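Local coordinates for cruciform cutting endonuclease 1, mitochondrial (Schizosaccharomyces pombe, PDB 1KCF), which resolves four-way DNA (Holliday) junctions in mitochondria by metal-dependent cutting at the point of strand exchange, and works as a homodimer, at residues A[17-22]-A[28-33]; A[49-54]-A[117-122]; A[83-86]-A[92-95]; A[100-105]-A[143-148]; A[213-218]-A[223-228]. All coordinates share one frame; numbering follows the deposited sequence.

Contact 1 comes first in the chain and stands apart, in the small helical SAP region, its centre about 28 Å from that of contact 2 and farther from the rest. The other four belong to the RNase H-like catalytic fold. Contact 2 joins two strand ends of the central sheet beside the metal-binding aspartates, and all of contact 3 lies between its segments in sequence. Contacts 3 and 4 share helix 91-109, with centres about 13 Å apart, and both reach the second subunit. Contact 5, last in the chain, lies at the start of helix 224-253, tied to contact 2 by R122 and D227. Contacts 2 to 5 thus probably join dimer-facing helices and metal site through one sheet.

Contact 1 of 5, residues A[17-22]-A[28-33]; sequences GLSRSG and LRRIVD
The loop 17-22 runs past one side of helix 26-33 with L18 and I31 as the nearest backbone pair, their CA atoms 7.6 Å apart, a gap bridged mainly by R30 reaching to the loop. Its CG stands anti to the backbone N (chi1 -175°) and the chain bends at chi3, which carries the guanidinium out to the loop. There NH1 donates to S19 O at 2.6 Å and also to S21 O at 2.7 Å, while NH2 reaches the same S21 O at 2.9 Å. NH1 comes to S19 O from above its carbonyl plane, whereas NH2 meets S21 O nearly head-on (168°). Both carbonyl oxygens lie almost in the guanidinium plane, and two nitrogens hold S21 O, which fixes the group's rotation. A long side chain with several N-H groups suits this place, because the loop offers backbone oxygens. A leucine here would probably leave S19 O and S21 O without these donors and let the loop drift from the helix. Beside the arginine is a small apolar contact: L18 CD1, also near R30 CG, lies 3.8 Å from I31 CA and 4.0 Å from I31 CG1. I31 packs further against I12 of helix 6-15 and C252 of helix 224-253. Two short helices joined by an extended loop are the hallmark of the SAP motif, a DNA-binding module in other proteins.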
# COMPACT_ATOMS: atom_id res chain seq x y z
N GLY A 17 -23.25 -11.97 -3.24
CA GLY A 17 -22.24 -11.06 -2.76
C GLY A 17 -22.18 -9.74 -3.51
O GLY A 17 -21.13 -9.11 -3.59
N LEU A 18 -23.31 -9.31 -4.05
CA LEU A 18 -23.37 -8.05 -4.79
C LEU A 18 -24.01 -6.97 -3.94
O LEU A 18 -24.63 -7.25 -2.91
CB LEU A 18 -24.17 -8.23 -6.08
CG LEU A 18 -23.62 -9.19 -7.14
CD1 LEU A 18 -24.64 -9.32 -8.27
CD2 LEU A 18 -22.28 -8.68 -7.66
N SER A 19 -23.85 -5.72 -4.38
CA SER A 19 -24.42 -4.57 -3.69
C SER A 19 -25.95 -4.60 -3.79
O SER A 19 -26.50 -4.83 -4.87
CB SER A 19 -23.88 -3.27 -4.30
OG SER A 19 -24.51 -2.14 -3.73
N ARG A 20 -26.62 -4.36 -2.67
CA ARG A 20 -28.07 -4.36 -2.64
C ARG A 20 -28.66 -2.95 -2.79
O ARG A 20 -29.86 -2.76 -2.61
CB ARG A 20 -28.57 -4.97 -1.32
CG ARG A 20 -28.06 -6.38 -1.05
CD ARG A 20 -28.75 -6.97 0.18
NE ARG A 20 -28.58 -6.12 1.36
CZ ARG A 20 -29.23 -6.29 2.50
NH1 ARG A 20 -30.10 -7.29 2.63
NH2 ARG A 20 -29.02 -5.47 3.52
N SER A 21 -27.81 -1.98 -3.11
CA SER A 21 -28.27 -0.60 -3.27
C SER A 21 -28.52 -0.24 -4.73
O SER A 21 -27.78 -0.66 -5.62
CB SER A 21 -27.25 0.37 -2.67
OG SER A 21 -26.06 0.39 -3.44
N GLY A 22 -29.57 0.53 -4.96
CA GLY A 22 -29.89 0.94 -6.32
C GLY A 22 -31.37 0.81 -6.64
O GLY A 22 -32.19 0.56 -5.75
N LEU A 28 -30.85 -5.46 -11.44
CA LEU A 28 -30.94 -6.41 -12.55
C LEU A 28 -29.67 -6.38 -13.38
O LEU A 28 -29.07 -7.41 -13.65
CB LEU A 28 -32.15 -6.09 -13.44
CG LEU A 28 -33.52 -6.47 -12.89
CD1 LEU A 28 -34.61 -5.95 -13.81
CD2 LEU A 28 -33.61 -7.98 -12.76
N ARG A 29 -29.27 -5.18 -13.78
CA ARG A 29 -28.08 -4.99 -14.60
C ARG A 29 -26.82 -5.46 -13.87
O ARG A 29 -25.94 -6.06 -14.47
CB ARG A 29 -27.93 -3.52 -14.99
N ARG A 30 -26.76 -5.16 -12.58
CA ARG A 30 -25.62 -5.55 -11.75
C ARG A 30 -25.45 -7.07 -11.77
O ARG A 30 -24.35 -7.58 -11.98
CB ARG A 30 -25.83 -5.06 -10.32
CG ARG A 30 -24.67 -5.31 -9.38
CD ARG A 30 -24.91 -4.56 -8.09
NE ARG A 30 -25.12 -3.14 -8.36
CZ ARG A 30 -25.83 -2.32 -7.58
NH1 ARG A 30 -26.41 -2.78 -6.48
NH2 ARG A 30 -25.97 -1.05 -7.91
N ILE A 31 -26.55 -7.78 -11.54
CA ILE A 31 -26.55 -9.23 -11.54
C ILE A 31 -26.14 -9.76 -12.91
O ILE A 31 -25.14 -10.48 -13.04
CB ILE A 31 -27.96 -9.78 -11.19
CG1 ILE A 31 -28.35 -9.32 -9.78
CG2 ILE A 31 -27.97 -11.30 -11.28
CD1 ILE A 31 -29.78 -9.65 -9.40
N VAL A 32 -26.92 -9.41 -13.92
CA VAL A 32 -26.66 -9.85 -15.29
C VAL A 32 -25.26 -9.51 -15.80
O VAL A 32 -24.65 -10.29 -16.54
CB VAL A 32 -27.70 -9.23 -16.27
CG1 VAL A 32 -27.40 -9.66 -17.70
CG2 VAL A 32 -29.11 -9.65 -15.87
N ASP A 33 -24.75 -8.35 -15.40
CA ASP A 33 -23.44 -7.90 -15.84
C ASP A 33 -22.28 -8.29 -14.93
O ASP A 33 -21.13 -7.99 -15.23
CB ASP A 33 -23.46 -6.39 -16.04
CG ASP A 33 -24.38 -5.96 -17.17
OD1 ASP A 33 -25.04 -4.91 -17.03
OD2 ASP A 33 -24.43 -6.68 -18.19

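Contact 2 of 5, residues A[49-54]-A[117-122]; sequences IKNFSY and ERQRYR
N51 and Q119, both buried, cross at a slant, their amide planes 46° apart. The close part of the contact is here: N51 OD1 rests on the methylene CG of Q119 at 3.4 Å. Q119 folds at chi2 (68°), which brings its amide back toward 49-54. Its OE1 lies 3.6 Å from N51 O, but both are acceptors, so the approach is not a bond and is probably not favourable. Neither N51 OD1 nor Q119 OE1 has a hydrogen-bonding partner in the model. S53 meets OE1 through its CB, while its OG is bonded to S231 OG and D227 O. The outer side is looser. R122, partly exposed, brings the edge of its guanidinium only to 3.7 Å, from NH1 to N51 OD1, while its NH2 forms a salt bridge with D227 and F223 is its cation-pi partner. An alanine in place of Q119 would probably open a gap between N51 and the acidic side chains of D46 and D230. Those two aspartates bind magnesium, D46 near the end of central strand 42-47 and D230 on helix 224-253, the active-site arrangement of the RNase H-like fold in RuvC-type resolvases.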
# COMPACT_ATOMS: atom_id res chain seq x y z
N ILE A 49 -1.09 -9.37 10.18
CA ILE A 49 0.33 -9.66 10.24
C ILE A 49 0.61 -10.80 11.21
O ILE A 49 1.23 -11.79 10.85
CB ILE A 49 1.13 -8.40 10.65
CG1 ILE A 49 0.93 -7.32 9.59
CG2 ILE A 49 2.61 -8.73 10.80
CD1 ILE A 49 1.59 -5.99 9.91
N LYS A 50 0.11 -10.68 12.44
CA LYS A 50 0.33 -11.74 13.41
C LYS A 50 -0.70 -12.85 13.29
O LYS A 50 -0.56 -13.90 13.92
CB LYS A 50 0.35 -11.15 14.83
CG LYS A 50 1.53 -10.19 15.04
CD LYS A 50 1.67 -9.75 16.48
CE LYS A 50 2.86 -8.79 16.64
NZ LYS A 50 3.07 -8.36 18.05
N ASN A 51 -1.73 -12.62 12.48
CA ASN A 51 -2.76 -13.63 12.26
C ASN A 51 -3.21 -13.65 10.81
O ASN A 51 -4.41 -13.60 10.50
CB ASN A 51 -3.97 -13.41 13.19
CG ASN A 51 -4.70 -12.12 12.91
OD1 ASN A 51 -5.83 -11.93 13.37
ND2 ASN A 51 -4.07 -11.21 12.18
N PHE A 52 -2.23 -13.71 9.91
CA PHE A 52 -2.50 -13.77 8.48
C PHE A 52 -3.18 -15.11 8.26
O PHE A 52 -2.69 -16.14 8.70
CB PHE A 52 -1.18 -13.72 7.70
CG PHE A 52 -1.34 -13.79 6.21
CD1 PHE A 52 -1.64 -12.65 5.47
CD2 PHE A 52 -1.19 -14.99 5.53
CE1 PHE A 52 -1.78 -12.71 4.08
CE2 PHE A 52 -1.32 -15.07 4.15
CZ PHE A 52 -1.62 -13.92 3.42
N SER A 53 -4.33 -15.10 7.60
CA SER A 53 -5.03 -16.34 7.35
C SER A 53 -5.34 -16.49 5.86
O SER A 53 -5.58 -15.50 5.17
CB SER A 53 -6.33 -16.39 8.15
OG SER A 53 -6.98 -17.64 7.98
N TYR A 54 -5.33 -17.73 5.38
CA TYR A 54 -5.61 -17.99 3.97
C TYR A 54 -6.27 -19.35 3.80
O TYR A 54 -6.08 -20.25 4.62
CB TYR A 54 -4.31 -17.94 3.16
CG TYR A 54 -3.37 -19.08 3.43
CD1 TYR A 54 -3.54 -20.32 2.80
CD2 TYR A 54 -2.31 -18.94 4.33
CE1 TYR A 54 -2.69 -21.39 3.06
CE2 TYR A 54 -1.45 -20.01 4.60
CZ TYR A 54 -1.65 -21.23 3.96
OH TYR A 54 -0.80 -22.29 4.21
N GLU A 117 -9.51 -9.65 1.91
CA GLU A 117 -10.39 -9.03 2.87
C GLU A 117 -9.55 -8.78 4.11
O GLU A 117 -8.60 -9.51 4.37
CB GLU A 117 -11.54 -9.99 3.18
CG GLU A 117 -12.64 -9.45 4.04
CD GLU A 117 -13.88 -10.32 3.98
OE1 GLU A 117 -14.45 -10.62 5.05
OE2 GLU A 117 -14.30 -10.70 2.86
N ARG A 118 -9.85 -7.72 4.84
CA ARG A 118 -9.08 -7.43 6.05
C ARG A 118 -9.56 -8.37 7.15
O ARG A 118 -10.74 -8.69 7.23
CB ARG A 118 -9.30 -5.99 6.51
CG ARG A 118 -8.61 -4.93 5.69
CD ARG A 118 -8.95 -3.54 6.23
NE ARG A 118 -8.24 -2.48 5.51
CZ ARG A 118 -8.44 -2.17 4.23
NH1 ARG A 118 -9.34 -2.84 3.51
NH2 ARG A 118 -7.74 -1.19 3.67
N GLN A 119 -8.63 -8.82 7.99
CA GLN A 119 -9.00 -9.69 9.08
C GLN A 119 -9.89 -8.87 10.02
O GLN A 119 -9.87 -7.64 9.98
CB GLN A 119 -7.76 -10.18 9.83
CG GLN A 119 -8.07 -11.04 11.04
CD GLN A 119 -8.67 -12.38 10.66
OE1 GLN A 119 -7.99 -13.26 10.14
NE2 GLN A 119 -9.97 -12.55 10.92
N ARG A 120 -10.68 -9.55 10.85
CA ARG A 120 -11.53 -8.86 11.80
C ARG A 120 -10.63 -8.28 12.89
O ARG A 120 -9.76 -8.97 13.41
CB ARG A 120 -12.53 -9.82 12.41
N TYR A 121 -10.83 -7.01 13.23
CA TYR A 121 -10.02 -6.39 14.28
C TYR A 121 -10.33 -6.99 15.66
O TYR A 121 -11.47 -7.32 15.97
CB TYR A 121 -10.27 -4.88 14.34
CG TYR A 121 -9.58 -4.21 15.50
CD1 TYR A 121 -8.20 -3.95 15.47
CD2 TYR A 121 -10.29 -3.85 16.65
CE1 TYR A 121 -7.56 -3.36 16.55
CE2 TYR A 121 -9.65 -3.26 17.75
CZ TYR A 121 -8.28 -3.01 17.69
OH TYR A 121 -7.65 -2.42 18.76
N ARG A 122 -9.29 -7.14 16.47
CA ARG A 122 -9.40 -7.64 17.84
C ARG A 122 -8.58 -6.70 18.72
O ARG A 122 -7.40 -6.49 18.44
CB ARG A 122 -8.84 -9.05 17.98
CG ARG A 122 -9.73 -10.14 17.45
CD ARG A 122 -9.50 -11.43 18.21
NE ARG A 122 -10.09 -12.57 17.51
CZ ARG A 122 -9.55 -13.14 16.43
NH1 ARG A 122 -8.41 -12.68 15.94
NH2 ARG A 122 -10.16 -14.16 15.85

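Contact 3 of 5, residues A[83-86]-A[92-95]; sequences IQWT and SSMA
W85 points its indole N-H at the first turn of helix 91-109, where S93 receives it and M94 lies beside the benzene part of the ring. The ring owes this direction to chi1 (-178°), which sends CG away from the backbone N and across to the helix. NE1 donates to S93 O at 2.9 Å; the bond is bent, 141° at the hydrogen, and the donor sits above the carbonyl plane, while the oxygen lies somewhat out of the indole plane. A second, weak bond runs from NE1 to S93 OG at 3.2 Å. The hydroxyl has its stronger partner in D88 O, in the turn leading into the helix, so S93 ties that turn, the helix and the tryptophan together; a serine is short enough to let the ring come this near. The contact pins the last part of the loop from strand 65-73 back on the start of helix 91-109, in the RNase H-like fold of the catalytic region. On the six-membered side M94 bends at chi2 and chi3 and brings SD to 4.0 Å from W85 CZ2 and 4.1 Å from CH2. The sulfur approaches obliquely, 5.0 Å from the centroid of the six-membered ring of W85, an approach recognised as a Met-aromatic contact. A flexible, polarisable side chain suits this place, for M94 must also pack on I49 and on M137, L138 and M141 of helix 128-151. A different side of the same turn, S92 and A95, touches Y147 of the second subunit.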
# COMPACT_ATOMS: atom_id res chain seq x y z
N ILE A 83 8.45 -17.49 5.96
CA ILE A 83 8.74 -16.07 5.81
C ILE A 83 9.54 -15.57 7.00
O ILE A 83 9.08 -15.57 8.14
CB ILE A 83 7.43 -15.25 5.67
CG1 ILE A 83 6.77 -15.59 4.33
CG2 ILE A 83 7.71 -13.76 5.77
CD1 ILE A 83 5.43 -14.93 4.12
N GLN A 84 10.77 -15.14 6.72
CA GLN A 84 11.66 -14.63 7.76
C GLN A 84 11.58 -13.11 7.71
O GLN A 84 12.13 -12.48 6.81
CB GLN A 84 13.08 -15.10 7.50
N TRP A 85 10.88 -12.54 8.68
CA TRP A 85 10.71 -11.10 8.72
C TRP A 85 10.71 -10.58 10.16
O TRP A 85 10.00 -11.09 11.02
CB TRP A 85 9.39 -10.72 8.06
CG TRP A 85 9.12 -9.25 8.02
CD1 TRP A 85 9.75 -8.33 7.23
CD2 TRP A 85 8.15 -8.54 8.78
NE1 TRP A 85 9.21 -7.08 7.45
CE2 TRP A 85 8.23 -7.18 8.40
CE3 TRP A 85 7.20 -8.91 9.75
CZ2 TRP A 85 7.40 -6.20 8.95
CZ3 TRP A 85 6.38 -7.93 10.30
CH2 TRP A 85 6.49 -6.59 9.89
N THR A 86 11.53 -9.56 10.40
CA THR A 86 11.63 -8.97 11.73
C THR A 86 10.59 -7.86 11.85
O THR A 86 10.52 -6.97 11.00
CB THR A 86 13.04 -8.40 11.97
OG1 THR A 86 13.99 -9.47 11.92
CG2 THR A 86 13.11 -7.74 13.34
N SER A 92 9.76 0.74 4.38
CA SER A 92 10.73 -0.12 3.72
C SER A 92 10.67 -1.56 4.22
O SER A 92 10.93 -2.51 3.47
CB SER A 92 12.14 0.43 3.91
N SER A 93 10.33 -1.73 5.49
CA SER A 93 10.24 -3.05 6.10
C SER A 93 8.98 -3.78 5.64
O SER A 93 8.98 -5.00 5.46
CB SER A 93 10.25 -2.93 7.62
OG SER A 93 10.31 -4.20 8.24
N MET A 94 7.91 -3.02 5.44
CA MET A 94 6.64 -3.59 5.00
C MET A 94 6.72 -4.03 3.54
O MET A 94 6.14 -5.05 3.17
CB MET A 94 5.51 -2.57 5.18
CG MET A 94 5.09 -2.38 6.64
SD MET A 94 4.53 -3.93 7.39
CE MET A 94 2.99 -4.18 6.51
N ALA A 95 7.45 -3.27 2.73
CA ALA A 95 7.61 -3.62 1.32
C ALA A 95 8.29 -4.97 1.28
O ALA A 95 7.94 -5.83 0.47
CB ALA A 95 8.46 -2.58 0.62

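Contact 4 of 5, residues A[100-105]-A[143-148]; sequences QLFNTL and YALHYA
F102 of helix 91-109 crosses to L145 and H146 of helix 128-151; the closest CA pair of the two segments, F102 and L145, is 7.6 Å apart. With chi1 at -176° the ring stands out from its own helix and reaches the other. CB begins the contact, 3.8 Å from L145 CD1, and CG follows 4.0 Å from that same methyl. Farther out the ring and the leucine run past each other in opposite directions, with L145 CB over the ring centre, 4.0 Å from the centroid and only 12° off the ring normal, a CH-pi contact. Toward its tip the ring also meets backbone, CE1 lying 3.6 Å from H146 N and CZ 3.8 Å from L145 O. A phenylalanine suits the place because it is flat and long enough to lie against both a branched side chain and a helix turn. H146 adds its CB, and its imidazole is held elsewhere, NE2 bonding to P161 O; H106 meets the F102 ring edge to face. On another side of helix 128-151, A148 touches L145 of the second subunit, so this packing lies just behind the dimer interface. Helix 128-151 is the connecting helix of a beta-alpha-beta crossover between parallel strands 113-118 and 162-165, and F102 packs helix 91-109 against it, in the RNase H-like fold.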
# COMPACT_ATOMS: atom_id res chain seq x y z
N GLN A 100 7.85 -10.75 -0.04
CA GLN A 100 8.01 -12.17 0.28
C GLN A 100 6.64 -12.84 0.26
O GLN A 100 6.46 -13.91 -0.33
CB GLN A 100 8.63 -12.35 1.67
CG GLN A 100 9.97 -11.69 1.89
CD GLN A 100 10.62 -12.13 3.19
OE1 GLN A 100 11.18 -11.32 3.93
NE2 GLN A 100 10.54 -13.42 3.48
N LEU A 101 5.68 -12.22 0.93
CA LEU A 101 4.33 -12.76 1.00
C LEU A 101 3.76 -12.92 -0.40
O LEU A 101 3.11 -13.92 -0.70
CB LEU A 101 3.44 -11.83 1.83
CG LEU A 101 2.12 -12.40 2.34
CD1 LEU A 101 2.36 -13.75 3.04
CD2 LEU A 101 1.51 -11.40 3.32
N PHE A 102 4.02 -11.94 -1.26
CA PHE A 102 3.53 -11.97 -2.63
C PHE A 102 4.13 -13.14 -3.40
O PHE A 102 3.41 -13.92 -4.02
CB PHE A 102 3.88 -10.66 -3.33
CG PHE A 102 3.35 -10.55 -4.73
CD1 PHE A 102 2.02 -10.17 -4.95
CD2 PHE A 102 4.16 -10.83 -5.82
CE1 PHE A 102 1.52 -10.08 -6.25
CE2 PHE A 102 3.67 -10.74 -7.12
CZ PHE A 102 2.34 -10.37 -7.34
N ASN A 103 5.46 -13.26 -3.35
CA ASN A 103 6.14 -14.34 -4.06
C ASN A 103 5.81 -15.70 -3.49
O ASN A 103 5.56 -16.65 -4.23
CB ASN A 103 7.66 -14.17 -4.01
CG ASN A 103 8.13 -12.89 -4.66
OD1 ASN A 103 7.48 -12.36 -5.56
ND2 ASN A 103 9.27 -12.38 -4.21
N THR A 104 5.81 -15.80 -2.16
CA THR A 104 5.53 -17.07 -1.51
C THR A 104 4.14 -17.61 -1.83
O THR A 104 3.97 -18.81 -1.99
CB THR A 104 5.69 -16.96 0.01
OG1 THR A 104 7.00 -16.45 0.31
CG2 THR A 104 5.55 -18.33 0.66
N LEU A 105 3.15 -16.72 -1.91
CA LEU A 105 1.79 -17.17 -2.21
C LEU A 105 1.63 -17.59 -3.69
O LEU A 105 0.86 -18.50 -3.99
CB LEU A 105 0.78 -16.06 -1.87
CG LEU A 105 0.69 -15.58 -0.41
CD1 LEU A 105 -0.32 -14.44 -0.32
CD2 LEU A 105 0.28 -16.72 0.51
N TYR A 143 -1.44 -5.04 -3.65
CA TYR A 143 -2.17 -4.61 -4.84
C TYR A 143 -1.22 -4.01 -5.87
O TYR A 143 -1.32 -4.29 -7.08
CB TYR A 143 -3.22 -3.58 -4.45
CG TYR A 143 -4.63 -4.11 -4.51
CD1 TYR A 143 -5.35 -4.10 -5.71
CD2 TYR A 143 -5.24 -4.67 -3.39
CE1 TYR A 143 -6.63 -4.64 -5.79
CE2 TYR A 143 -6.51 -5.21 -3.45
CZ TYR A 143 -7.20 -5.20 -4.66
OH TYR A 143 -8.46 -5.75 -4.73
N ALA A 144 -0.30 -3.17 -5.40
CA ALA A 144 0.66 -2.55 -6.29
C ALA A 144 1.50 -3.64 -6.96
O ALA A 144 1.68 -3.63 -8.18
CB ALA A 144 1.56 -1.60 -5.51
N LEU A 145 2.01 -4.58 -6.17
CA LEU A 145 2.83 -5.65 -6.72
C LEU A 145 2.05 -6.48 -7.75
O LEU A 145 2.59 -6.85 -8.79
CB LEU A 145 3.34 -6.56 -5.60
CG LEU A 145 4.37 -5.94 -4.65
CD1 LEU A 145 4.85 -6.97 -3.65
CD2 LEU A 145 5.54 -5.39 -5.45
N HIS A 146 0.79 -6.75 -7.46
CA HIS A 146 -0.04 -7.53 -8.36
C HIS A 146 -0.25 -6.84 -9.70
O HIS A 146 -0.00 -7.43 -10.76
CB HIS A 146 -1.40 -7.82 -7.70
CG HIS A 146 -2.40 -8.46 -8.62
ND1 HIS A 146 -3.24 -7.72 -9.42
CD2 HIS A 146 -2.68 -9.76 -8.87
CE1 HIS A 146 -4.00 -8.54 -10.13
NE2 HIS A 146 -3.68 -9.78 -9.81
N TYR A 147 -0.69 -5.59 -9.67
CA TYR A 147 -0.92 -4.85 -10.90
C TYR A 147 0.35 -4.49 -11.65
O TYR A 147 0.33 -4.30 -12.86
CB TYR A 147 -1.76 -3.60 -10.64
CG TYR A 147 -3.23 -3.92 -10.57
CD1 TYR A 147 -3.85 -4.24 -9.36
CD2 TYR A 147 -4.00 -3.98 -11.74
CE1 TYR A 147 -5.19 -4.62 -9.32
CE2 TYR A 147 -5.34 -4.35 -11.70
CZ TYR A 147 -5.93 -4.67 -10.49
OH TYR A 147 -7.25 -5.05 -10.45
N ALA A 148 1.46 -4.39 -10.93
CA ALA A 148 2.73 -4.09 -11.58
C ALA A 148 3.13 -5.34 -12.36
O ALA A 148 3.51 -5.26 -13.53
CB ALA A 148 3.79 -3.76 -10.54

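Contact 5 of 5, residues A[213-218]-A[223-228]; sequences YKWNNG and FKKDDM
This is a helix-to-helix contact across a short connection, W215 on the end of helix 209-217 meeting K225 and M228 at the start of helix 224-253. The N-to-C directions of the short helix segments are 139° apart, closer to antiparallel than parallel, and their axes come within 10.1 Å, leaving room for an indole and a lysine. K225 crosses the W215 ring at about a right angle, bringing CE and NZ over one face. Its CE lies 3.9 Å from the centroid of the six-membered ring, a CH-pi contact, and its NZ is 3.7 Å from the centroid of the five-membered ring, a cation-pi contact. The same NZ donates to W215 O at 3.3 Å, from above the carbonyl plane. A lysine suits this face because methylenes and ammonium can serve one tryptophan together, and a helix's C-terminal carbonyls probably attract its charge. M228 adds CE, 3.8 Å from W215 CE3. G218 leaves the helix here: a CB on it would clash with K214 O. G218 O lies 3.0 Å from K225 CG and CD, a crowded approach, and K225 chi2 is off its usual values (-102°). Beyond the pair, W70 of strand 65-73 stacks with W215, whose ring also touches V195 and I199 of helix 191-200. M228 packs on V72 of strand 65-73, so the two helix ends are seated against helix 191-200 and the sheet.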
# COMPACT_ATOMS: atom_id res chain seq x y z
N TYR A 213 -6.71 -31.85 9.34
CA TYR A 213 -6.05 -32.09 10.62
C TYR A 213 -5.87 -30.81 11.43
O TYR A 213 -6.13 -30.80 12.64
CB TYR A 213 -4.68 -32.75 10.41
CG TYR A 213 -4.05 -33.25 11.69
CD1 TYR A 213 -4.54 -34.38 12.33
CD2 TYR A 213 -2.99 -32.56 12.28
CE1 TYR A 213 -3.99 -34.83 13.53
CE2 TYR A 213 -2.43 -33.00 13.48
CZ TYR A 213 -2.94 -34.13 14.10
OH TYR A 213 -2.41 -34.56 15.30
N LYS A 214 -5.41 -29.75 10.78
CA LYS A 214 -5.20 -28.47 11.47
C LYS A 214 -6.49 -27.99 12.12
O LYS A 214 -6.49 -27.53 13.27
CB LYS A 214 -4.73 -27.40 10.48
CG LYS A 214 -3.41 -27.68 9.79
CD LYS A 214 -2.94 -26.45 9.03
CE LYS A 214 -1.67 -26.74 8.24
NZ LYS A 214 -1.14 -25.51 7.57
N TRP A 215 -7.59 -28.11 11.39
CA TRP A 215 -8.88 -27.68 11.89
C TRP A 215 -9.35 -28.49 13.09
O TRP A 215 -9.74 -27.91 14.11
CB TRP A 215 -9.92 -27.78 10.78
CG TRP A 215 -11.30 -27.44 11.22
CD1 TRP A 215 -12.34 -28.30 11.38
CD2 TRP A 215 -11.79 -26.14 11.53
NE1 TRP A 215 -13.46 -27.61 11.77
CE2 TRP A 215 -13.15 -26.28 11.87
CE3 TRP A 215 -11.21 -24.86 11.56
CZ2 TRP A 215 -13.95 -25.19 12.23
CZ3 TRP A 215 -12.00 -23.78 11.91
CH2 TRP A 215 -13.36 -23.95 12.25
N ASN A 216 -9.31 -29.81 12.99
CA ASN A 216 -9.75 -30.66 14.08
C ASN A 216 -8.85 -30.62 15.31
O ASN A 216 -9.33 -30.63 16.44
CB ASN A 216 -9.90 -32.11 13.61
CG ASN A 216 -11.11 -32.30 12.72
OD1 ASN A 216 -12.14 -31.65 12.90
ND2 ASN A 216 -10.99 -33.21 11.75
N ASN A 217 -7.54 -30.59 15.09
CA ASN A 217 -6.60 -30.56 16.20
C ASN A 217 -6.40 -29.14 16.72
O ASN A 217 -6.62 -28.87 17.90
CB ASN A 217 -5.25 -31.14 15.78
CG ASN A 217 -4.26 -31.19 16.92
OD1 ASN A 217 -4.43 -31.96 17.87
ND2 ASN A 217 -3.22 -30.36 16.85
N GLY A 218 -5.97 -28.26 15.83
CA GLY A 218 -5.74 -26.88 16.21
C GLY A 218 -6.98 -26.19 16.77
O GLY A 218 -7.78 -25.64 16.02
N PHE A 223 -7.54 -17.81 19.23
CA PHE A 223 -8.46 -17.72 18.09
C PHE A 223 -7.98 -18.34 16.78
O PHE A 223 -8.30 -17.83 15.70
CB PHE A 223 -8.81 -16.24 17.83
CG PHE A 223 -9.14 -15.46 19.07
CD1 PHE A 223 -8.13 -14.89 19.84
CD2 PHE A 223 -10.46 -15.30 19.47
CE1 PHE A 223 -8.44 -14.18 21.01
CE2 PHE A 223 -10.78 -14.59 20.63
CZ PHE A 223 -9.76 -14.03 21.40
N LYS A 224 -7.22 -19.43 16.85
CA LYS A 224 -6.73 -20.10 15.65
C LYS A 224 -7.90 -20.54 14.78
O LYS A 224 -7.97 -20.21 13.59
CB LYS A 224 -5.88 -21.31 16.03
N LYS A 225 -8.82 -21.30 15.38
CA LYS A 225 -10.00 -21.81 14.68
C LYS A 225 -10.84 -20.67 14.12
O LYS A 225 -11.36 -20.76 13.00
CB LYS A 225 -10.86 -22.63 15.64
CG LYS A 225 -10.19 -23.89 16.17
CD LYS A 225 -10.68 -25.13 15.45
CE LYS A 225 -12.14 -25.40 15.75
NZ LYS A 225 -12.60 -26.70 15.18
N ASP A 226 -10.97 -19.59 14.89
CA ASP A 226 -11.75 -18.44 14.47
C ASP A 226 -11.13 -17.77 13.25
O ASP A 226 -11.84 -17.40 12.32
CB ASP A 226 -11.86 -17.44 15.62
CG ASP A 226 -12.51 -18.05 16.85
OD1 ASP A 226 -13.75 -18.08 16.91
OD2 ASP A 226 -11.76 -18.52 17.74
N ASP A 227 -9.81 -17.64 13.25
CA ASP A 227 -9.14 -17.01 12.12
C ASP A 227 -9.20 -17.89 10.88
O ASP A 227 -9.37 -17.38 9.77
CB ASP A 227 -7.69 -16.67 12.48
CG ASP A 227 -7.60 -15.60 13.57
OD1 ASP A 227 -8.62 -14.94 13.84
OD2 ASP A 227 -6.51 -15.41 14.14
N MET A 228 -9.07 -19.20 11.06
CA MET A 228 -9.12 -20.13 9.93
C MET A 228 -10.53 -20.17 9.35
O MET A 228 -10.72 -20.24 8.14
CB MET A 228 -8.74 -21.56 10.36
CG MET A 228 -7.30 -21.74 10.82
SD MET A 228 -6.87 -23.49 10.96
CE MET A 228 -7.61 -23.92 12.50